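PDB 1AHS: core protein VP7 from African horsesickness virus, which forms the trimers that make up the surface of the viral core and binds structural protein VP3, this chain being its top domain. Local coordinates for residues Gly54-Leu66 against Asn91-Ile103. Numbering follows the deposited sequence.
Sequences GDAVMIYFVWRPL and NVAAGDVVAWNTI
With CG set between backbone N and carbonyl carbon, the rings of Phe61 (chi1 76°) and Trp63 (chi1 71°) are brought against Val98 and Trp100 and against the Ala93-Ala94 turn, respectively. One face of the Phe61 ring receives Val98 CG1, a CH-pi contact 3.7 Å from the ring centroid, though this methyl's placing is less sure; Trp100 CB reaches the ring edge at Phe61 CE2, 3.8 Å away. In the antiparallel ladder Ile59 and Trp100 exchange two backbone bonds; Phe61 N donates securely to Val98 O, the return bond being less certain. On the other side of the sheet, Tyr60 CE1 packs against Ala99 CB at 3.8 Å. Beyond Val97 the regular ladder gives way to the type II turn Ala93-Asp96, whose Gly95 N donates to Trp63 O (3.3 Å), nearly along the C=O axis. There Ala94 CA sits over the five-membered ring of Trp63, and Trp63 NE1 donates in its ring plane to Val92 O (3.3 Å), well above the carbonyl plane. A water accepts from Trp63 N and donates to Ala93 O and Asp96 O, linking the backbones where direct bonds are lacking. Strand 98-100 is thus outermost in the five-stranded sheet within this jelly-roll chain, while Trp63, also touching Val85, ties that sheet to the facing one through apolar packing and an indole bond.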
loop_
_atom_site.group_PDB
_atom_site.type_symbol
_atom_site.label_atom_id
_atom_site.label_comp_id
_atom_site.label_asym_id
_atom_site.label_seq_id
_atom_site.Cartn_x
_atom_site.Cartn_y
_atom_site.Cartn_z
ATOM N N GLY B 54 -0.597 25.898 7.980
ATOM C CA GLY B 54 -0.371 26.904 6.966
ATOM C C GLY B 54 -0.470 26.338 5.574
ATOM O O GLY B 54 -0.695 27.062 4.598
ATOM N N ASP B 55 -0.367 25.022 5.493
ATOM C CA ASP B 55 -0.455 24.322 4.227
ATOM C C ASP B 55 -1.891 24.182 3.700
ATOM O O ASP B 55 -2.184 24.488 2.543
ATOM C CB ASP B 55 0.156 22.957 4.427
ATOM C CG ASP B 55 0.607 22.309 3.131
ATOM O OD1 ASP B 55 0.228 22.775 2.013
ATOM O OD2 ASP B 55 1.365 21.293 3.228
ATOM N N ALA B 56 -2.815 23.756 4.549
ATOM C CA ALA B 56 -4.177 23.581 4.083
ATOM C C ALA B 56 -5.204 24.213 4.980
ATOM O O ALA B 56 -4.986 24.420 6.195
ATOM C CB ALA B 56 -4.501 22.095 3.902
ATOM N N VAL B 57 -6.334 24.505 4.355
ATOM C CA VAL B 57 -7.455 25.070 5.052
ATOM C C VAL B 57 -8.596 24.014 5.126
ATOM O O VAL B 57 -9.475 24.108 5.985
ATOM C CB VAL B 57 -7.881 26.370 4.349
ATOM C CG1 VAL B 57 -8.940 26.116 3.318
ATOM C CG2 VAL B 57 -8.312 27.390 5.356
ATOM N N MET B 58 -8.501 22.963 4.296
ATOM C CA MET B 58 -9.499 21.885 4.213
ATOM C C MET B 58 -8.936 20.596 3.610
ATOM O O MET B 58 -8.247 20.628 2.598
ATOM C CB MET B 58 -10.661 22.360 3.350
ATOM C CG MET B 58 -11.867 21.470 3.380
ATOM S SD MET B 58 -13.358 22.251 2.731
ATOM C CE MET B 58 -12.688 22.947 1.132
ATOM N N ILE B 59 -9.264 19.462 4.214
ATOM C CA ILE B 59 -8.817 18.139 3.753
ATOM C C ILE B 59 -10.042 17.267 3.563
ATOM O O ILE B 59 -10.916 17.302 4.396
ATOM C CB ILE B 59 -7.978 17.496 4.848
ATOM C CG1 ILE B 59 -6.549 17.914 4.692
ATOM C CG2 ILE B 59 -8.076 15.997 4.877
ATOM C CD1 ILE B 59 -5.702 17.144 5.630
ATOM N N TYR B 60 -10.136 16.513 2.477
ATOM C CA TYR B 60 -11.273 15.619 2.273
ATOM C C TYR B 60 -10.773 14.200 2.562
ATOM O O TYR B 60 -9.737 13.827 2.041
ATOM C CB TYR B 60 -11.726 15.686 0.820
ATOM C CG TYR B 60 -12.708 16.798 0.496
ATOM C CD1 TYR B 60 -14.072 16.603 0.666
ATOM C CD2 TYR B 60 -12.278 18.061 0.087
ATOM C CE1 TYR B 60 -15.005 17.636 0.442
ATOM C CE2 TYR B 60 -13.207 19.116 -0.138
ATOM C CZ TYR B 60 -14.574 18.892 0.051
ATOM O OH TYR B 60 -15.523 19.902 -0.119
ATOM N N PHE B 61 -11.457 13.408 3.381
ATOM C CA PHE B 61 -10.985 12.045 3.651
ATOM C C PHE B 61 -12.058 10.994 3.910
ATOM O O PHE B 61 -13.198 11.350 4.128
ATOM C CB PHE B 61 -10.046 12.061 4.830
ATOM C CG PHE B 61 -10.721 12.212 6.163
ATOM C CD1 PHE B 61 -11.298 11.121 6.794
ATOM C CD2 PHE B 61 -10.655 13.423 6.851
ATOM C CE1 PHE B 61 -11.783 11.231 8.084
ATOM C CE2 PHE B 61 -11.136 13.543 8.134
ATOM C CZ PHE B 61 -11.697 12.446 8.750
ATOM N N VAL B 62 -11.702 9.713 3.799
ATOM C CA VAL B 62 -12.614 8.610 4.122
ATOM C C VAL B 62 -11.846 7.726 5.047
ATOM O O VAL B 62 -10.636 7.725 5.003
ATOM C CB VAL B 62 -12.983 7.684 2.962
ATOM C CG1 VAL B 62 -13.953 8.305 2.137
ATOM C CG2 VAL B 62 -11.826 7.364 2.114
ATOM N N TRP B 63 -12.530 7.007 5.927
ATOM C CA TRP B 63 -11.837 6.065 6.790
ATOM C C TRP B 63 -12.514 4.697 6.664
ATOM O O TRP B 63 -13.613 4.574 6.123
ATOM C CB TRP B 63 -11.858 6.530 8.236
ATOM C CG TRP B 63 -13.178 6.427 8.866
ATOM C CD1 TRP B 63 -14.203 7.321 8.786
ATOM C CD2 TRP B 63 -13.643 5.348 9.676
ATOM N NE1 TRP B 63 -15.278 6.860 9.497
ATOM C CE2 TRP B 63 -14.960 5.649 10.054
ATOM C CE3 TRP B 63 -13.070 4.136 10.117
ATOM C CZ2 TRP B 63 -15.720 4.785 10.852
ATOM C CZ3 TRP B 63 -13.838 3.271 10.919
ATOM C CH2 TRP B 63 -15.140 3.605 11.272
ATOM N N ARG B 64 -11.787 3.652 7.017
ATOM C CA ARG B 64 -12.340 2.317 7.030
ATOM C C ARG B 64 -11.435 1.388 7.788
ATOM O O ARG B 64 -10.259 1.669 7.970
ATOM C CB ARG B 64 -12.756 1.781 5.651
ATOM C CG ARG B 64 -11.790 1.852 4.563
ATOM C CD ARG B 64 -12.013 3.112 3.746
ATOM N NE ARG B 64 -12.345 2.877 2.339
ATOM C CZ ARG B 64 -11.510 3.108 1.333
ATOM N NH1 ARG B 64 -10.274 3.564 1.566
ATOM N NH2 ARG B 64 -11.932 2.918 0.102
ATOM N N PRO B 65 -12.022 0.395 8.435
ATOM C CA PRO B 65 -11.277 -0.584 9.213
ATOM C C PRO B 65 -10.655 -1.588 8.270
ATOM O O PRO B 65 -11.062 -1.662 7.115
ATOM C CB PRO B 65 -12.372 -1.221 10.063
ATOM C CG PRO B 65 -13.553 -1.202 9.161
ATOM C CD PRO B 65 -13.474 0.176 8.554
ATOM N N LEU B 66 -9.621 -2.302 8.717
ATOM C CA LEU B 66 -9.033 -3.291 7.842
ATOM C C LEU B 66 -9.665 -4.583 8.230
ATOM O O LEU B 66 -9.550 -5.006 9.378
ATOM C CB LEU B 66 -7.523 -3.445 8.032
ATOM C CG LEU B 66 -6.458 -2.373 7.812
ATOM C CD1 LEU B 66 -5.284 -2.955 7.038
ATOM C CD2 LEU B 66 -7.024 -1.177 7.131
ATOM N N ASN B 91 -20.670 11.671 14.344
ATOM C CA ASN B 91 -20.215 10.341 14.037
ATOM C C ASN B 91 -20.267 10.214 12.546
ATOM O O ASN B 91 -21.315 10.480 11.926
ATOM C CB ASN B 91 -21.126 9.309 14.681
ATOM C CG ASN B 91 -20.878 7.925 14.169
ATOM O OD1 ASN B 91 -21.615 7.429 13.320
ATOM N ND2 ASN B 91 -19.827 7.290 14.668
ATOM N N VAL B 92 -19.112 9.860 11.975
ATOM C CA VAL B 92 -18.941 9.684 10.532
ATOM C C VAL B 92 -18.806 8.206 10.210
ATOM O O VAL B 92 -18.143 7.451 10.924
ATOM C CB VAL B 92 -17.694 10.430 10.000
ATOM C CG1 VAL B 92 -17.564 10.209 8.512
ATOM C CG2 VAL B 92 -17.813 11.904 10.276
ATOM N N ALA B 93 -19.416 7.810 9.110
ATOM C CA ALA B 93 -19.404 6.432 8.672
ATOM C C ALA B 93 -18.243 6.044 7.745
ATOM O O ALA B 93 -17.703 6.894 7.034
ATOM C CB ALA B 93 -20.710 6.139 8.007
ATOM N N ALA B 94 -17.837 4.769 7.793
ATOM C CA ALA B 94 -16.772 4.252 6.930
ATOM C C ALA B 94 -17.304 4.326 5.514
ATOM O O ALA B 94 -18.477 4.022 5.285
ATOM C CB ALA B 94 -16.462 2.824 7.290
ATOM N N GLY B 95 -16.489 4.773 4.566
ATOM C CA GLY B 95 -16.986 4.856 3.195
ATOM C C GLY B 95 -17.594 6.171 2.725
ATOM O O GLY B 95 -17.786 6.385 1.517
ATOM N N ASP B 96 -17.901 7.064 3.664
ATOM C CA ASP B 96 -18.477 8.366 3.328
ATOM C C ASP B 96 -17.359 9.363 3.323
ATOM O O ASP B 96 -16.554 9.389 4.259
ATOM C CB ASP B 96 -19.455 8.855 4.404
ATOM C CG ASP B 96 -20.815 8.169 4.365
ATOM O OD1 ASP B 96 -21.121 7.393 3.414
ATOM O OD2 ASP B 96 -21.580 8.436 5.328
ATOM N N VAL B 97 -17.357 10.220 2.309
ATOM C CA VAL B 97 -16.363 11.289 2.166
ATOM C C VAL B 97 -16.692 12.398 3.174
ATOM O O VAL B 97 -17.796 12.926 3.149
ATOM C CB VAL B 97 -16.408 11.905 0.751
ATOM C CG1 VAL B 97 -15.274 12.860 0.568
ATOM C CG2 VAL B 97 -16.320 10.832 -0.301
ATOM N N VAL B 98 -15.739 12.762 4.030
ATOM C CA VAL B 98 -15.951 13.786 5.040
ATOM C C VAL B 98 -15.047 14.996 4.779
ATOM O O VAL B 98 -13.880 14.812 4.446
ATOM C CB VAL B 98 -15.719 13.198 6.470
ATOM C CG1 VAL B 98 -14.742 12.081 6.442
ATOM C CG2 VAL B 98 -15.164 14.203 7.383
ATOM N N ALA B 99 -15.605 16.220 4.870
ATOM C CA ALA B 99 -14.862 17.502 4.680
ATOM C C ALA B 99 -14.366 17.970 6.038
ATOM O O ALA B 99 -15.166 18.283 6.909
ATOM C CB ALA B 99 -15.779 18.568 4.075
ATOM N N TRP B 100 -13.062 17.990 6.244
ATOM C CA TRP B 100 -12.508 18.372 7.535
ATOM C C TRP B 100 -11.864 19.753 7.476
ATOM O O TRP B 100 -11.050 20.028 6.588
ATOM C CB TRP B 100 -11.458 17.358 7.956
ATOM C CG TRP B 100 -10.868 17.622 9.272
ATOM C CD1 TRP B 100 -11.530 18.037 10.388
ATOM C CD2 TRP B 100 -9.497 17.409 9.664
ATOM N NE1 TRP B 100 -10.649 18.091 11.460
ATOM C CE2 TRP B 100 -9.403 17.716 11.037
ATOM C CE3 TRP B 100 -8.361 16.977 8.991
ATOM C CZ2 TRP B 100 -8.213 17.614 11.745
ATOM C CZ3 TRP B 100 -7.183 16.871 9.693
ATOM C CH2 TRP B 100 -7.111 17.185 11.052
ATOM N N ASN B 101 -12.125 20.578 8.483
ATOM C CA ASN B 101 -11.577 21.889 8.424
ATOM C C ASN B 101 -10.174 22.026 8.936
ATOM O O ASN B 101 -9.654 23.123 8.918
ATOM C CB ASN B 101 -12.512 22.903 9.053
ATOM C CG ASN B 101 -12.678 22.704 10.532
ATOM O OD1 ASN B 101 -11.810 22.135 11.198
ATOM N ND2 ASN B 101 -13.769 23.215 11.072
ATOM N N THR B 102 -9.551 20.943 9.384
ATOM C CA THR B 102 -8.163 21.011 9.871
ATOM C C THR B 102 -8.058 21.360 11.338
ATOM O O THR B 102 -7.067 21.062 12.011
ATOM C CB THR B 102 -7.419 22.042 9.027
ATOM O OG1 THR B 102 -7.205 21.484 7.724
ATOM C CG2 THR B 102 -6.187 22.547 9.660
ATOM N N ILE B 103 -9.148 21.900 11.863
ATOM C CA ILE B 103 -9.183 22.392 13.233
ATOM C C ILE B 103 -9.918 21.518 14.190
ATOM O O ILE B 103 -9.443 21.275 15.305
ATOM C CB ILE B 103 -9.913 23.779 13.312
ATOM C CG1 ILE B 103 -9.227 24.785 12.418
ATOM C CG2 ILE B 103 -9.882 24.334 14.733
ATOM C CD1 ILE B 103 -7.784 24.964 12.795
HETATM O O HOH W 1 -15.418 7.929 6.059
#